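Local coordinates for topoisomerase I-like protein (Leishmania donovani, PDB 2B9S) that probably relaxes supercoiled DNA by cutting and rejoining one strand, as one subunit of a heterodimeric topoisomerase I captured here with nicked DNA and vanadate, at residues Phe50-Ala60 with Trp85-Ile96. Residues are numbered along the deposited sequence; the frame is centred on the assembly and turned at random.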
loop_
_atom_site.group_PDB
_atom_site.type_symbol
_atom_site.label_atom_id
_atom_site.label_comp_id
_atom_site.label_asym_id
_atom_site.label_seq_id
_atom_site.Cartn_x
_atom_site.Cartn_y
_atom_site.Cartn_z
ATOM N N PHE D 50 -11.765 39.282 -3.636
ATOM C CA PHE D 50 -11.847 38.492 -4.861
ATOM C C PHE D 50 -12.895 37.384 -4.747
ATOM O O PHE D 50 -12.873 36.569 -3.817
ATOM C CB PHE D 50 -10.465 37.946 -5.229
ATOM C CG PHE D 50 -10.441 37.092 -6.480
ATOM C CD1 PHE D 50 -10.311 35.706 -6.386
ATOM C CD2 PHE D 50 -10.521 37.670 -7.744
ATOM C CE1 PHE D 50 -10.273 34.915 -7.525
ATOM C CE2 PHE D 50 -10.467 36.885 -8.883
ATOM C CZ PHE D 50 -10.336 35.488 -8.763
ATOM N N LYS D 51 -13.835 37.398 -5.687
ATOM C CA LYS D 51 -14.920 36.424 -5.751
ATOM C C LYS D 51 -14.573 35.304 -6.723
ATOM O O LYS D 51 -13.866 35.520 -7.724
ATOM C CB LYS D 51 -16.231 37.092 -6.178
ATOM C CG LYS D 51 -16.756 38.120 -5.175
ATOM C CD LYS D 51 -18.161 38.551 -5.549
ATOM C CE LYS D 51 -18.636 39.749 -4.734
ATOM N NZ LYS D 51 -19.863 40.336 -5.347
ATOM N N MET D 52 -15.099 34.120 -6.425
ATOM C CA MET D 52 -14.791 32.912 -7.165
ATOM C C MET D 52 -16.038 32.150 -7.606
ATOM O O MET D 52 -17.054 32.109 -6.895
ATOM C CB MET D 52 -13.927 31.993 -6.290
ATOM C CG MET D 52 -12.498 32.487 -6.106
ATOM S SD MET D 52 -11.584 31.592 -4.839
ATOM C CE MET D 52 -12.441 31.957 -3.330
ATOM N N THR D 53 -15.939 31.530 -8.782
ATOM C CA THR D 53 -16.867 30.470 -9.178
ATOM C C THR D 53 -16.721 29.326 -8.170
ATOM O O THR D 53 -15.648 29.180 -7.569
ATOM C CB THR D 53 -16.535 29.921 -10.588
ATOM O OG1 THR D 53 -15.344 29.112 -10.538
ATOM C CG2 THR D 53 -16.380 31.064 -11.623
ATOM N N PRO D 54 -17.792 28.529 -7.967
ATOM C CA PRO D 54 -17.774 27.316 -7.120
ATOM C C PRO D 54 -16.562 26.379 -7.356
ATOM O O PRO D 54 -16.033 25.796 -6.422
ATOM C CB PRO D 54 -19.089 26.612 -7.506
ATOM C CG PRO D 54 -20.041 27.798 -7.830
ATOM C CD PRO D 54 -19.141 28.801 -8.527
ATOM N N GLU D 55 -16.143 26.261 -8.606
ATOM C CA GLU D 55 -15.040 25.412 -9.007
ATOM C C GLU D 55 -13.691 25.953 -8.520
ATOM O O GLU D 55 -12.845 25.184 -8.072
ATOM C CB GLU D 55 -15.055 25.246 -10.533
ATOM C CG GLU D 55 -14.019 24.262 -11.085
ATOM C CD GLU D 55 -13.836 24.362 -12.599
ATOM O OE1 GLU D 55 -14.335 25.345 -13.224
ATOM O OE2 GLU D 55 -13.168 23.464 -13.160
ATOM N N GLU D 56 -13.496 27.265 -8.643
ATOM C CA GLU D 56 -12.314 27.962 -8.125
ATOM C C GLU D 56 -12.317 27.941 -6.609
ATOM O O GLU D 56 -11.277 27.760 -5.990
ATOM C CB GLU D 56 -12.281 29.429 -8.595
ATOM C CG GLU D 56 -12.139 29.610 -10.089
ATOM C CD GLU D 56 -12.540 30.991 -10.572
ATOM O OE1 GLU D 56 -13.078 31.784 -9.784
ATOM O OE2 GLU D 56 -12.326 31.300 -11.755
ATOM N N GLU D 57 -13.497 28.141 -6.026
ATOM C CA GLU D 57 -13.668 28.249 -4.600
ATOM C C GLU D 57 -13.390 26.932 -3.898
ATOM O O GLU D 57 -12.852 26.908 -2.781
ATOM C CB GLU D 57 -15.092 28.723 -4.278
ATOM C CG GLU D 57 -15.342 28.785 -2.791
ATOM C CD GLU D 57 -16.809 28.872 -2.422
ATOM O OE1 GLU D 57 -17.420 29.956 -2.579
ATOM O OE2 GLU D 57 -17.334 27.859 -1.933
ATOM N N GLU D 58 -13.813 25.840 -4.530
ATOM C CA GLU D 58 -13.614 24.518 -3.969
ATOM C C GLU D 58 -12.122 24.215 -3.830
ATOM O O GLU D 58 -11.688 23.706 -2.794
ATOM C CB GLU D 58 -14.295 23.463 -4.851
ATOM C CG GLU D 58 -14.059 22.030 -4.400
ATOM C CD GLU D 58 -14.674 20.996 -5.317
ATOM O OE1 GLU D 58 -14.844 21.275 -6.534
ATOM O OE2 GLU D 58 -14.935 19.882 -4.819
ATOM N N VAL D 59 -11.356 24.524 -4.878
ATOM C CA VAL D 59 -9.916 24.282 -4.908
ATOM C C VAL D 59 -9.124 25.220 -3.974
ATOM O O VAL D 59 -8.208 24.774 -3.275
ATOM C CB VAL D 59 -9.383 24.242 -6.365
ATOM C CG1 VAL D 59 -7.858 24.034 -6.417
ATOM C CG2 VAL D 59 -10.078 23.117 -7.125
ATOM N N ALA D 60 -9.500 26.497 -3.940
ATOM C CA ALA D 60 -9.005 27.452 -2.929
ATOM C C ALA D 60 -9.217 26.960 -1.497
ATOM O O ALA D 60 -8.343 27.092 -0.655
ATOM C CB ALA D 60 -9.672 28.845 -3.126
ATOM N N TRP D 85 -4.629 25.408 -9.474
ATOM C CA TRP D 85 -5.659 26.407 -9.216
ATOM C C TRP D 85 -5.778 27.422 -10.354
ATOM O O TRP D 85 -6.887 27.747 -10.786
ATOM C CB TRP D 85 -5.383 27.106 -7.884
ATOM C CG TRP D 85 -6.497 27.959 -7.384
ATOM C CD1 TRP D 85 -7.846 27.701 -7.468
ATOM C CD2 TRP D 85 -6.371 29.211 -6.696
ATOM N NE1 TRP D 85 -8.558 28.722 -6.889
ATOM C CE2 TRP D 85 -7.683 29.661 -6.408
ATOM C CE3 TRP D 85 -5.274 30.017 -6.320
ATOM C CZ2 TRP D 85 -7.930 30.865 -5.730
ATOM C CZ3 TRP D 85 -5.528 31.223 -5.658
ATOM C CH2 TRP D 85 -6.842 31.630 -5.363
ATOM N N ARG D 86 -4.629 27.911 -10.824
ATOM C CA ARG D 86 -4.510 28.782 -12.002
ATOM C C ARG D 86 -5.045 28.208 -13.317
ATOM O O ARG D 86 -5.529 28.968 -14.160
ATOM C CB ARG D 86 -3.043 29.184 -12.216
ATOM C CG ARG D 86 -2.501 30.238 -11.259
ATOM C CD ARG D 86 -3.101 31.631 -11.480
ATOM N NE ARG D 86 -2.867 32.141 -12.832
ATOM C CZ ARG D 86 -1.776 32.805 -13.240
ATOM N NH1 ARG D 86 -0.766 33.053 -12.417
ATOM N NH2 ARG D 86 -1.694 33.213 -14.493
ATOM N N GLU D 87 -4.925 26.894 -13.527
ATOM C CA GLU D 87 -5.534 26.239 -14.701
ATOM C C GLU D 87 -7.045 26.462 -14.737
ATOM O O GLU D 87 -7.643 26.566 -15.813
ATOM C CB GLU D 87 -5.321 24.733 -14.663
ATOM C CG GLU D 87 -3.998 24.215 -15.139
ATOM C CD GLU D 87 -3.978 22.688 -15.140
ATOM O OE1 GLU D 87 -3.000 22.101 -14.607
ATOM O OE2 GLU D 87 -4.963 22.084 -15.642
ATOM N N ILE D 88 -7.658 26.466 -13.556
ATOM C CA ILE D 88 -9.084 26.701 -13.408
ATOM C C ILE D 88 -9.374 28.194 -13.565
ATOM O O ILE D 88 -10.246 28.584 -14.359
ATOM C CB ILE D 88 -9.620 26.140 -12.058
ATOM C CG1 ILE D 88 -9.424 24.612 -12.006
ATOM C CG2 ILE D 88 -11.108 26.520 -11.840
ATOM C CD1 ILE D 88 -9.479 23.998 -10.605
ATOM N N LEU D 89 -8.627 29.014 -12.818
ATOM C CA LEU D 89 -8.795 30.458 -12.798
ATOM C C LEU D 89 -8.575 31.099 -14.170
ATOM O O LEU D 89 -9.215 32.110 -14.506
ATOM C CB LEU D 89 -7.818 31.084 -11.787
ATOM C CG LEU D 89 -7.980 31.006 -10.262
ATOM C CD1 LEU D 89 -6.685 31.437 -9.573
ATOM C CD2 LEU D 89 -9.139 31.884 -9.764
ATOM N N ASP D 90 -7.627 30.543 -14.931
ATOM C CA ASP D 90 -7.206 31.098 -16.229
ATOM C C ASP D 90 -8.235 30.898 -17.327
ATOM O O ASP D 90 -8.024 31.339 -18.448
ATOM C CB ASP D 90 -5.862 30.525 -16.687
ATOM C CG ASP D 90 -4.675 31.096 -15.915
ATOM O OD1 ASP D 90 -4.867 31.972 -15.042
ATOM O OD2 ASP D 90 -3.532 30.661 -16.189
ATOM N N LYS D 91 -9.349 30.241 -17.012
ATOM C CA LYS D 91 -10.456 30.140 -17.971
ATOM C C LYS D 91 -11.227 31.459 -18.092
ATOM O O LYS D 91 -11.927 31.679 -19.080
ATOM C CB LYS D 91 -11.383 28.985 -17.612
ATOM C CG LYS D 91 -10.713 27.627 -17.779
ATOM C CD LYS D 91 -11.714 26.500 -17.680
ATOM C CE LYS D 91 -12.052 26.193 -16.247
ATOM N NZ LYS D 91 -13.509 25.999 -16.098
ATOM N N ARG D 92 -11.091 32.336 -17.090
ATOM C CA ARG D 92 -11.721 33.654 -17.120
ATOM C C ARG D 92 -10.704 34.752 -16.771
ATOM O O ARG D 92 -9.529 34.457 -16.597
ATOM C CB ARG D 92 -13.000 33.702 -16.246
ATOM C CG ARG D 92 -12.875 33.263 -14.773
ATOM C CD ARG D 92 -12.110 34.268 -13.891
ATOM N NE ARG D 92 -12.467 34.074 -12.493
ATOM C CZ ARG D 92 -12.726 35.051 -11.627
ATOM N NH1 ARG D 92 -12.640 36.312 -12.013
ATOM N NH2 ARG D 92 -13.086 34.758 -10.379
ATOM N N GLN D 93 -11.150 36.010 -16.717
ATOM C CA GLN D 93 -10.261 37.146 -16.444
ATOM C C GLN D 93 -10.153 37.348 -14.948
ATOM O O GLN D 93 -11.166 37.362 -14.253
ATOM C CB GLN D 93 -10.781 38.437 -17.137
ATOM N N HIS D 94 -8.930 37.480 -14.445
ATOM C CA HIS D 94 -8.696 37.615 -12.994
ATOM C C HIS D 94 -7.321 38.220 -12.763
ATOM O O HIS D 94 -6.460 38.189 -13.678
ATOM C CB HIS D 94 -8.764 36.255 -12.290
ATOM C CG HIS D 94 -7.618 35.359 -12.628
ATOM N ND1 HIS D 94 -7.618 34.533 -13.731
ATOM C CD2 HIS D 94 -6.422 35.186 -12.031
ATOM C CE1 HIS D 94 -6.466 33.889 -13.796
ATOM N NE2 HIS D 94 -5.721 34.269 -12.776
ATOM N N PRO D 95 -7.097 38.789 -11.550
ATOM C CA PRO D 95 -5.817 39.402 -11.238
ATOM C C PRO D 95 -4.772 38.521 -10.488
ATOM O O PRO D 95 -3.718 39.048 -10.100
ATOM C CB PRO D 95 -6.246 40.587 -10.357
ATOM C CG PRO D 95 -7.410 40.025 -9.566
ATOM C CD PRO D 95 -8.060 38.972 -10.443
ATOM N N ILE D 96 -5.051 37.223 -10.297
ATOM C CA ILE D 96 -4.195 36.324 -9.483
ATOM C C ILE D 96 -2.871 35.948 -10.192
ATOM O O ILE D 96 -2.863 35.233 -11.198
ATOM C CB ILE D 96 -4.962 35.020 -9.033
ATOM C CG1 ILE D 96 -6.413 35.310 -8.575
ATOM C CG2 ILE D 96 -4.178 34.239 -8.001
ATOM C CD1 ILE D 96 -6.574 36.102 -7.291
HETATM O O HOH W 1 -12.699 29.653 -13.925
#
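Arg92 sets CG between its backbone N and carbonyl carbon (chi1 54°) and bends again at chi2, which folds the guanidinium back toward Glu56, whose chain runs extended beyond CG with CG anti to the carbonyl carbon. The two groups meet side-on: Arg92 NE binds Glu56 OE2 at 2.9 Å through the syn lone pair, and Arg92 NH2 reaches Glu56 OE1 at 3.0 Å, both bonds nearly straight. Arg92 NH2 also donates to Lys51 O, which lies in the guanidinium plane, though this bond is more bent. With these three bonds fixing its rotation, the guanidinium turns one face to Phe50, whose CZ lies 3.3 Å from Arg92 NH2, the ring and guanidinium planes only 18° apart. Over one face of that ring, Ile96 CD1 makes a CH-pi contact 3.8 Å from the centroid, while Leu89 CD2 comes in at the edge.

Glu56 belongs equally to a capping box at the start of helix 54-64: its N-H is taken by Thr53 OG1, and its OE1 receives Thr53 N from above the carboxylate plane. The salt bridge thus ties the N-terminal end of this helix to the turn after helix 75-89, an antiparallel pair (167° between the short axes) in the DNA-binding fragment of eukaryotic topoisomerase I. A water donates to both Glu56 OE2 and Ile88 O.

Farther into helix 54-64, Trp85 NE1 donates to Glu56 O at 3.0 Å, sharing that carbonyl with Ala60 N. Leu89 CD1 lies over the centre of one indole face and Ala60 CA, offset toward the ring's edge, over the other, and Met52 SD meets the edge in a Met-aromatic contact. Val59 CG2 packs on Ile88 CD1, and both residues also touch Leu175 of strand 175-176. On the solvent-exposed side of the pair, Lys91 NZ forms a salt bridge with Glu55 OE1, using its syn lone pair.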